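Protein RnfH (Haemophilus influenzae, PDB 2HJ1) is of unknown function but belongs to the ubiquitin-like RnfH family and crystallises as a domain-swapped dimer. Local coordinates at residues A18-P22 / F51-D55. Sequence-based numbering, arbitrary orientation.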
loop_
_atom_site.group_PDB
_atom_site.type_symbol
_atom_site.label_atom_id
_atom_site.label_comp_id
_atom_site.label_asym_id
_atom_site.label_seq_id
_atom_site.Cartn_x
_atom_site.Cartn_y
_atom_site.Cartn_z
ATOM N N ALA B 18 -9.282 -1.619 5.764
ATOM C CA ALA B 18 -9.269 -3.087 5.832
ATOM C C ALA B 18 -8.851 -3.522 7.224
ATOM O O ALA B 18 -7.971 -2.915 7.826
ATOM C CB ALA B 18 -8.270 -3.690 4.796
ATOM N N TYR B 19 -9.462 -4.588 7.696
ATOM C CA TYR B 19 -9.135 -5.140 8.984
ATOM C C TYR B 19 -9.578 -6.583 8.943
ATOM O O TYR B 19 -10.734 -6.866 8.635
ATOM C CB TYR B 19 -9.894 -4.393 10.099
ATOM C CG TYR B 19 -9.657 -4.930 11.505
ATOM C CD1 TYR B 19 -8.405 -4.814 12.145
ATOM C CD2 TYR B 19 -10.688 -5.517 12.196
ATOM C CE1 TYR B 19 -8.200 -5.327 13.464
ATOM C CE2 TYR B 19 -10.500 -5.998 13.513
ATOM C CZ TYR B 19 -9.276 -5.905 14.119
ATOM O OH TYR B 19 -9.177 -6.385 15.406
ATOM N N ALA B 20 -8.713 -7.508 9.317
ATOM C CA ALA B 20 -9.051 -8.918 9.045
ATOM C C ALA B 20 -9.560 -9.637 10.270
ATOM O O ALA B 20 -8.804 -10.233 11.004
ATOM C CB ALA B 20 -7.902 -9.658 8.458
ATOM N N PHE B 21 -10.864 -9.558 10.478
ATOM C CA PHE B 21 -11.507 -10.254 11.551
ATOM C C PHE B 21 -11.588 -11.674 11.020
ATOM O O PHE B 21 -12.355 -11.942 10.063
ATOM C CB PHE B 21 -12.877 -9.641 11.792
ATOM C CG PHE B 21 -13.637 -10.246 12.935
ATOM C CD1 PHE B 21 -14.867 -10.862 12.712
ATOM C CD2 PHE B 21 -13.153 -10.144 14.261
ATOM C CE1 PHE B 21 -15.601 -11.384 13.781
ATOM C CE2 PHE B 21 -13.887 -10.665 15.327
ATOM C CZ PHE B 21 -15.108 -11.293 15.074
ATOM N N PRO B 22 -10.761 -12.581 11.619
ATOM C CA PRO B 22 -10.529 -13.888 10.980
ATOM C C PRO B 22 -11.870 -14.661 10.959
ATOM O O PRO B 22 -12.639 -14.695 11.955
ATOM C CB PRO B 22 -9.417 -14.534 11.833
ATOM C CG PRO B 22 -9.580 -13.876 13.223
ATOM C CD PRO B 22 -10.071 -12.450 12.928
ATOM N N PHE B 51 -15.396 -3.234 16.123
ATOM C CA PHE B 51 -14.313 -4.018 16.722
ATOM C C PHE B 51 -13.660 -3.239 17.852
ATOM O O PHE B 51 -12.640 -2.606 17.639
ATOM C CB PHE B 51 -13.273 -4.357 15.667
ATOM C CG PHE B 51 -13.837 -5.083 14.467
ATOM C CD1 PHE B 51 -14.076 -6.449 14.516
ATOM C CD2 PHE B 51 -14.114 -4.403 13.297
ATOM C CE1 PHE B 51 -14.604 -7.123 13.398
ATOM C CE2 PHE B 51 -14.610 -5.065 12.202
ATOM C CZ PHE B 51 -14.847 -6.422 12.249
ATOM N N PRO B 52 -14.250 -3.290 19.064
ATOM C CA PRO B 52 -13.706 -2.471 20.148
ATOM C C PRO B 52 -12.323 -2.927 20.662
ATOM O O PRO B 52 -11.667 -2.176 21.407
ATOM C CB PRO B 52 -14.790 -2.538 21.216
ATOM C CG PRO B 52 -15.460 -3.841 21.014
ATOM C CD PRO B 52 -15.401 -4.113 19.510
ATOM N N GLU B 53 -11.859 -4.106 20.228
ATOM C CA GLU B 53 -10.488 -4.530 20.489
ATOM C C GLU B 53 -9.422 -3.749 19.711
ATOM O O GLU B 53 -8.267 -3.825 20.057
ATOM C CB GLU B 53 -10.308 -6.016 20.188
ATOM C CG GLU B 53 -10.547 -6.322 18.675
ATOM C CD GLU B 53 -11.973 -6.808 18.362
ATOM O OE1 GLU B 53 -12.085 -7.863 17.710
ATOM O OE2 GLU B 53 -12.975 -6.198 18.768
ATOM N N ILE B 54 -9.783 -2.979 18.689
ATOM C CA ILE B 54 -8.776 -2.172 17.974
ATOM C C ILE B 54 -8.315 -1.019 18.906
ATOM O O ILE B 54 -9.152 -0.298 19.450
ATOM C CB ILE B 54 -9.319 -1.573 16.660
ATOM C CG1 ILE B 54 -9.579 -2.673 15.598
ATOM C CG2 ILE B 54 -8.360 -0.493 16.082
ATOM C CD1 ILE B 54 -10.328 -2.111 14.335
ATOM N N ASP B 55 -7.001 -0.864 19.081
ATOM C CA ASP B 55 -6.430 0.251 19.896
ATOM C C ASP B 55 -5.547 1.041 18.970
ATOM O O ASP B 55 -4.442 0.596 18.634
ATOM C CB ASP B 55 -5.628 -0.332 21.057
ATOM C CG ASP B 55 -5.031 0.727 22.000
ATOM O OD1 ASP B 55 -4.960 1.922 21.646
ATOM O OD2 ASP B 55 -4.620 0.342 23.120
#
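Phe21 and Phe51 mark the nearest backbone approach, their CA atoms 8.6 Å apart, where the end of strand 12-19 and the turn leading to strand 26-33 face the type I beta turn Phe51-Ile54 that follows helix 47-50. The gap is bridged by side chains, in an aromatic cluster of Tyr19, Phe21 and Phe51 that joins the beta hairpin of this ubiquitin-like fold to its helical side. Tyr19 and Phe51 form a T-shaped pair: the tyrosine edge meets the phenylalanine face, with centroids 4.9 Å apart and planes at 59°. Ile54 takes a face of the tyrosine. Its CD1 lies 3.7 Å from the Tyr19 ring centroid and only 2° off the normal, a CH-pi contact, while CG1 reaches toward CZ. In Phe21, CG stands anti to the backbone N (chi1 -178°), which carries the ring across to Phe51; the two rings make an oblique pair, and Phe51 CE1 sits over one Phe21 face, nearer its margin than its centre, 3.3 Å from Phe21 CG. The turn itself is closed by Ile54 N donating to Phe51 O at 3.1 Å. Ile47 of the helix packs on both Tyr19 and Ile54. The second subunit continues the sheet: Ala18 and Tyr19 join one of its strands in a parallel ladder, and its Arg84 makes a weak hydrogen bond with Tyr19 OH and a long, weak ion pair with Glu53 OE1. Within the chain, the Glu53 CG methylene lies 3.5 Å from Tyr19 OH.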